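PDB 6ORI: EF0056 from Enterococcus faecalis, which is a cell-surface protein of uncertain function, with immunoglobulin-like architecture in its N-terminal region and a probable link to biofilm formation. Local coordinates for residues N67-L78 with R164-Q175. Sequence-based numbering, arbitrary orientation. Where two conformers were deposited one is given.
Sequences NWEIRLQLDERL and RLMYRIYLVSHQ
Segments 67-78 and 164-175 pair as antiparallel strands at 169°, their axes 4.7 Å apart at closest approach. Glu69 with Val172, Arg71 with Tyr170 and Gln73 with Arg168 are hydrogen-bonded pairs, each joined by two backbone bonds.

On one face, Ile70 CG2 lies 3.8 Å from Ile169 CG1, and Leu72 and Leu171 continue this row, branched side chains suiting an apolar face. The other face is buried yet polar. Arg71 CB sits over the Tyr170 ring, 3.7 Å from its centroid, as a CH-pi contact, while Arg168 NH1 lies over the opposite face. The extended Arg71 chain carries its guanidinium to Glu69, where NE and NH2 both grip OE1; Val172 CG2 rests over the rim of one guanidinium face. Arg71 also salt-bridges Glu21 and Asp178, and Tyr170 OH hydrogen-bonds to Glu21. A water links Tyr170 OH, Arg168 NH1 and Gln73 OE1; Arg168 also salt-bridges Glu185, and Gln73 NE2 donates to Phe19 O.

Side chains close both ends. Asn67's chi1 of -175° swings its amide, acceptor and donor in one, to the other strand's end: OD1 accepts from Gln175 N, and ND2 donates to Ser173 OG, which also bonds Asp176. Asp75, N-cap of helix 76-79, has two oxygens to share: OD1 accepts Arg77 N, OD2 Met166 N (3.1 Å), and Arg77 grips both side-on.

Flanked by strands 113-117 and 184-189, the pair forms interior strands of an antiparallel sheet, consistent with an immunoglobulin-like fold.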
loop_
_atom_site.group_PDB
_atom_site.type_symbol
_atom_site.label_atom_id
_atom_site.label_comp_id
_atom_site.label_asym_id
_atom_site.label_seq_id
_atom_site.Cartn_x
_atom_site.Cartn_y
_atom_site.Cartn_z
ATOM N N ASN A 67 -1.341 -15.428 -18.694
ATOM C CA ASN A 67 -2.338 -15.673 -17.664
ATOM C C ASN A 67 -2.489 -14.534 -16.656
ATOM O O ASN A 67 -3.573 -14.287 -16.135
ATOM C CB ASN A 67 -2.013 -16.948 -16.899
ATOM C CG ASN A 67 -3.090 -17.303 -15.911
ATOM O OD1 ASN A 67 -4.232 -17.573 -16.295
ATOM N ND2 ASN A 67 -2.772 -17.240 -14.628
ATOM N N TRP A 68 -1.360 -13.911 -16.361
ATOM C CA TRP A 68 -1.216 -12.968 -15.265
ATOM C C TRP A 68 -1.401 -11.562 -15.789
ATOM O O TRP A 68 -0.638 -11.093 -16.631
ATOM C CB TRP A 68 0.163 -13.137 -14.666
ATOM C CG TRP A 68 0.499 -14.559 -14.349
ATOM C CD1 TRP A 68 1.419 -15.320 -14.985
ATOM C CD2 TRP A 68 -0.094 -15.393 -13.341
ATOM N NE1 TRP A 68 1.447 -16.587 -14.440
ATOM C CE2 TRP A 68 0.530 -16.652 -13.428
ATOM C CE3 TRP A 68 -1.087 -15.205 -12.383
ATOM C CZ2 TRP A 68 0.193 -17.711 -12.601
ATOM C CZ3 TRP A 68 -1.408 -16.252 -11.545
ATOM C CH2 TRP A 68 -0.770 -17.493 -11.663
ATOM N N GLU A 69 -2.428 -10.896 -15.275
ATOM C CA GLU A 69 -2.790 -9.556 -15.750
ATOM C C GLU A 69 -2.834 -8.560 -14.605
ATOM O O GLU A 69 -3.535 -8.758 -13.614
ATOM C CB GLU A 69 -4.139 -9.596 -16.438
ATOM C CG GLU A 69 -4.578 -8.276 -17.024
ATOM C CD GLU A 69 -5.814 -8.454 -17.854
ATOM O OE1 GLU A 69 -6.920 -8.408 -17.269
ATOM O OE2 GLU A 69 -5.661 -8.708 -19.067
ATOM N N ILE A 70 -2.090 -7.479 -14.757
ATOM C CA ILE A 70 -2.089 -6.404 -13.788
ATOM C C ILE A 70 -3.259 -5.500 -14.104
ATOM O O ILE A 70 -3.473 -5.140 -15.281
ATOM C CB ILE A 70 -0.786 -5.592 -13.886
ATOM C CG1 ILE A 70 0.432 -6.450 -13.493
ATOM C CG2 ILE A 70 -0.852 -4.324 -13.001
ATOM C CD1 ILE A 70 1.760 -5.795 -13.811
ATOM N N ARG A 71 -4.042 -5.175 -13.091
ATOM C CA ARG A 71 -5.120 -4.230 -13.221
ATOM C C ARG A 71 -4.864 -3.028 -12.347
ATOM O O ARG A 71 -4.367 -3.149 -11.220
ATOM C CB ARG A 71 -6.465 -4.874 -12.920
ATOM C CG ARG A 71 -6.839 -5.819 -14.072
ATOM C CD ARG A 71 -8.229 -6.336 -14.029
ATOM N NE ARG A 71 -8.445 -7.255 -15.137
ATOM C CZ ARG A 71 -9.548 -7.961 -15.298
ATOM N NH1 ARG A 71 -10.537 -7.883 -14.420
ATOM N NH2 ARG A 71 -9.642 -8.774 -16.329
ATOM N N LEU A 72 -5.156 -1.848 -12.889
ATOM C CA LEU A 72 -4.962 -0.578 -12.198
ATOM C C LEU A 72 -6.308 0.137 -12.212
ATOM O O LEU A 72 -6.832 0.488 -13.277
ATOM C CB LEU A 72 -3.915 0.260 -12.900
ATOM C CG LEU A 72 -3.704 1.653 -12.333
ATOM C CD1 LEU A 72 -3.125 1.624 -10.926
ATOM C CD2 LEU A 72 -2.812 2.448 -13.275
ATOM N N GLN A 73 -6.894 0.307 -11.030
ATOM C CA GLN A 73 -8.113 1.088 -10.853
ATOM C C GLN A 73 -7.721 2.485 -10.381
ATOM O O GLN A 73 -6.878 2.631 -9.475
ATOM C CB GLN A 73 -9.082 0.452 -9.844
ATOM C CG GLN A 73 -10.369 1.270 -9.644
ATOM C CD GLN A 73 -11.443 0.541 -8.839
ATOM O OE1 GLN A 73 -11.607 -0.675 -8.943
ATOM N NE2 GLN A 73 -12.203 1.296 -8.055
ATOM N N LEU A 74 -8.314 3.507 -11.001
ATOM C CA LEU A 74 -8.105 4.890 -10.587
ATOM C C LEU A 74 -9.423 5.493 -10.145
ATOM O O LEU A 74 -10.469 5.205 -10.695
ATOM C CB LEU A 74 -7.536 5.734 -11.722
ATOM C CG LEU A 74 -6.195 5.294 -12.254
ATOM C CD1 LEU A 74 -5.828 6.207 -13.402
ATOM C CD2 LEU A 74 -5.119 5.298 -11.196
ATOM N N ASP A 75 -9.352 6.365 -9.157
ATOM C CA ASP A 75 -10.499 7.122 -8.716
ATOM C C ASP A 75 -11.330 7.579 -9.892
ATOM O O ASP A 75 -10.785 8.168 -10.825
ATOM C CB ASP A 75 -10.002 8.318 -7.914
ATOM C CG ASP A 75 -11.058 8.894 -7.040
ATOM O OD1 ASP A 75 -12.019 9.478 -7.585
ATOM O OD2 ASP A 75 -10.920 8.783 -5.800
ATOM N N GLU A 76 -12.633 7.355 -9.833
ATOM C CA GLU A 76 -13.530 7.784 -10.905
ATOM C C GLU A 76 -13.372 9.260 -11.242
ATOM O O GLU A 76 -13.542 9.667 -12.412
ATOM C CB GLU A 76 -14.990 7.511 -10.522
ATOM C CG GLU A 76 -15.382 6.040 -10.503
ATOM C CD GLU A 76 -15.566 5.449 -11.904
ATOM O OE1 GLU A 76 -16.031 4.292 -11.996
ATOM O OE2 GLU A 76 -15.253 6.134 -12.909
ATOM N N ARG A 77 -13.062 10.084 -10.244
ATOM C CA ARG A 77 -12.977 11.519 -10.459
ATOM C C ARG A 77 -11.790 11.879 -11.338
ATOM O O ARG A 77 -11.804 12.908 -12.014
ATOM C CB ARG A 77 -12.903 12.243 -9.107
ATOM C CG ARG A 77 -14.207 12.136 -8.324
ATOM C CD ARG A 77 -14.062 12.598 -6.874
ATOM N NE ARG A 77 -13.148 11.733 -6.139
ATOM C CZ ARG A 77 -12.567 12.042 -4.984
ATOM N NH1 ARG A 77 -12.809 13.206 -4.386
ATOM N NH2 ARG A 77 -11.738 11.188 -4.418
ATOM N N LEU A 78 -10.734 11.062 -11.313
ATOM C CA LEU A 78 -9.624 11.201 -12.246
ATOM C C LEU A 78 -9.898 10.448 -13.530
ATOM O O LEU A 78 -9.582 10.939 -14.614
ATOM C CB LEU A 78 -8.299 10.684 -11.645
ATOM C CG LEU A 78 -7.769 11.457 -10.459
ATOM C CD1 LEU A 78 -6.525 10.761 -9.941
ATOM C CD2 LEU A 78 -7.467 12.880 -10.871
ATOM N N ARG A 164 -10.190 11.302 -0.481
ATOM C CA ARG A 164 -8.893 11.249 -1.143
ATOM C C ARG A 164 -9.005 10.528 -2.493
ATOM O O ARG A 164 -9.878 9.695 -2.682
ATOM C CB ARG A 164 -7.863 10.551 -0.253
ATOM C CG ARG A 164 -7.691 11.177 1.140
ATOM C CD ARG A 164 -7.367 12.653 1.063
ATOM N NE ARG A 164 -6.247 12.964 0.178
ATOM C CZ ARG A 164 -5.063 13.460 0.552
ATOM N NH1 ARG A 164 -4.137 13.704 -0.384
ATOM N NH2 ARG A 164 -4.791 13.705 1.839
ATOM N N LEU A 165 -8.108 10.867 -3.405
ATOM C CA LEU A 165 -8.075 10.285 -4.750
ATOM C C LEU A 165 -7.379 8.949 -4.704
ATOM O O LEU A 165 -6.168 8.870 -4.526
ATOM C CB LEU A 165 -7.347 11.192 -5.734
ATOM C CG LEU A 165 -7.987 12.562 -5.989
ATOM C CD1 LEU A 165 -6.964 13.474 -6.682
ATOM C CD2 LEU A 165 -9.267 12.451 -6.798
ATOM N N MET A 166 -8.151 7.896 -4.865
ATOM C CA MET A 166 -7.628 6.566 -4.707
ATOM C C MET A 166 -7.023 5.955 -5.950
ATOM O O MET A 166 -7.291 6.373 -7.092
ATOM C CB MET A 166 -8.722 5.657 -4.173
ATOM C CG MET A 166 -9.818 5.311 -5.157
ATOM S SD MET A 166 -9.471 3.960 -6.320
ATOM C CE MET A 166 -9.538 2.579 -5.210
ATOM N N TYR A 167 -6.197 4.945 -5.712
ATOM C CA TYR A 167 -5.792 4.003 -6.747
ATOM C C TYR A 167 -5.749 2.613 -6.127
ATOM O O TYR A 167 -5.579 2.475 -4.916
ATOM C CB TYR A 167 -4.442 4.363 -7.347
ATOM C CG TYR A 167 -3.295 4.469 -6.379
ATOM C CD1 TYR A 167 -2.654 3.345 -5.881
ATOM C CD2 TYR A 167 -2.820 5.712 -6.000
ATOM C CE1 TYR A 167 -1.583 3.483 -4.987
ATOM C CE2 TYR A 167 -1.756 5.855 -5.143
ATOM C CZ TYR A 167 -1.140 4.747 -4.653
ATOM O OH TYR A 167 -0.077 4.934 -3.793
ATOM N N ARG A 168 -5.939 1.588 -6.952
ATOM C CA ARG A 168 -5.754 0.199 -6.540
ATOM C C ARG A 168 -5.043 -0.544 -7.650
ATOM O O ARG A 168 -5.494 -0.511 -8.800
ATOM C CB ARG A 168 -7.104 -0.459 -6.239
ATOM C CG ARG A 168 -7.028 -1.952 -5.863
ATOM C CD ARG A 168 -8.393 -2.627 -5.955
ATOM N NE ARG A 168 -8.446 -3.896 -5.246
ATOM C CZ ARG A 168 -9.331 -4.861 -5.476
ATOM N NH1 ARG A 168 -10.240 -4.754 -6.432
ATOM N NH2 ARG A 168 -9.294 -5.952 -4.727
ATOM N N ILE A 169 -3.936 -1.211 -7.343
ATOM C CA ILE A 169 -3.263 -2.076 -8.290
ATOM C C ILE A 169 -3.347 -3.517 -7.788
ATOM O O ILE A 169 -3.255 -3.778 -6.583
ATOM C CB ILE A 169 -1.821 -1.604 -8.552
ATOM C CG1 ILE A 169 -1.248 -2.300 -9.793
ATOM C CG2 ILE A 169 -0.944 -1.804 -7.317
ATOM C CD1 ILE A 169 0.074 -1.734 -10.262
ATOM N N TYR A 170 -3.603 -4.451 -8.691
ATOM C CA TYR A 170 -3.799 -5.832 -8.291
ATOM C C TYR A 170 -3.522 -6.765 -9.446
ATOM O O TYR A 170 -3.390 -6.337 -10.581
ATOM C CB TYR A 170 -5.206 -6.053 -7.713
ATOM C CG TYR A 170 -6.383 -5.681 -8.593
ATOM C CD1 TYR A 170 -6.742 -4.344 -8.787
ATOM C CD2 TYR A 170 -7.189 -6.655 -9.163
ATOM C CE1 TYR A 170 -7.847 -4.007 -9.567
ATOM C CE2 TYR A 170 -8.288 -6.317 -9.941
ATOM C CZ TYR A 170 -8.604 -4.985 -10.119
ATOM O OH TYR A 170 -9.695 -4.597 -10.860
ATOM N N LEU A 171 -3.388 -8.047 -9.136
ATOM C CA LEU A 171 -3.079 -9.066 -10.120
ATOM C C LEU A 171 -4.225 -10.046 -10.241
ATOM O O LEU A 171 -4.714 -10.534 -9.217
ATOM C CB LEU A 171 -1.823 -9.788 -9.670
ATOM C CG LEU A 171 -1.275 -10.845 -10.606
ATOM C CD1 LEU A 171 -0.783 -10.196 -11.877
ATOM C CD2 LEU A 171 -0.156 -11.619 -9.915
ATOM N N VAL A 172 -4.646 -10.336 -11.469
ATOM C CA VAL A 172 -5.676 -11.357 -11.685
ATOM C C VAL A 172 -5.118 -12.474 -12.533
ATOM O O VAL A 172 -4.093 -12.325 -13.191
ATOM C CB VAL A 172 -6.962 -10.801 -12.335
ATOM C CG1 VAL A 172 -7.562 -9.661 -11.488
ATOM C CG2 VAL A 172 -6.676 -10.340 -13.737
ATOM N N SER A 173 -5.819 -13.601 -12.495
ATOM C CA SER A 173 -5.423 -14.800 -13.186
ATOM C C SER A 173 -6.554 -15.255 -14.106
ATOM O O SER A 173 -7.647 -15.570 -13.647
ATOM C CB SER A 173 -5.134 -15.867 -12.140
ATOM O OG SER A 173 -4.980 -17.131 -12.778
ATOM N N HIS A 174 -6.296 -15.269 -15.403
ATOM C CA HIS A 174 -7.335 -15.608 -16.377
ATOM C C HIS A 174 -7.843 -17.059 -16.206
ATOM O O HIS A 174 -9.045 -17.310 -16.363
ATOM C CB HIS A 174 -6.849 -15.356 -17.815
ATOM C CG HIS A 174 -6.581 -13.918 -18.141
ATOM N ND1 HIS A 174 -7.407 -12.885 -17.762
ATOM C CD2 HIS A 174 -5.573 -13.352 -18.846
ATOM C CE1 HIS A 174 -6.911 -11.739 -18.201
ATOM N NE2 HIS A 174 -5.801 -11.999 -18.869
ATOM N N GLN A 175 -6.952 -17.980 -15.847
ATOM C CA GLN A 175 -7.313 -19.396 -15.688
ATOM C C GLN A 175 -8.194 -19.605 -14.456
ATOM O O GLN A 175 -8.820 -20.657 -14.298
ATOM C CB GLN A 175 -6.051 -20.272 -15.598
ATOM C CG GLN A 175 -5.187 -20.020 -14.358
ATOM C CD GLN A 175 -3.803 -20.626 -14.425
ATOM O OE1 GLN A 175 -3.315 -20.977 -15.489
ATOM N NE2 GLN A 175 -3.149 -20.731 -13.266
HETATM O O HOH W 1 -11.090 -3.186 -8.716
#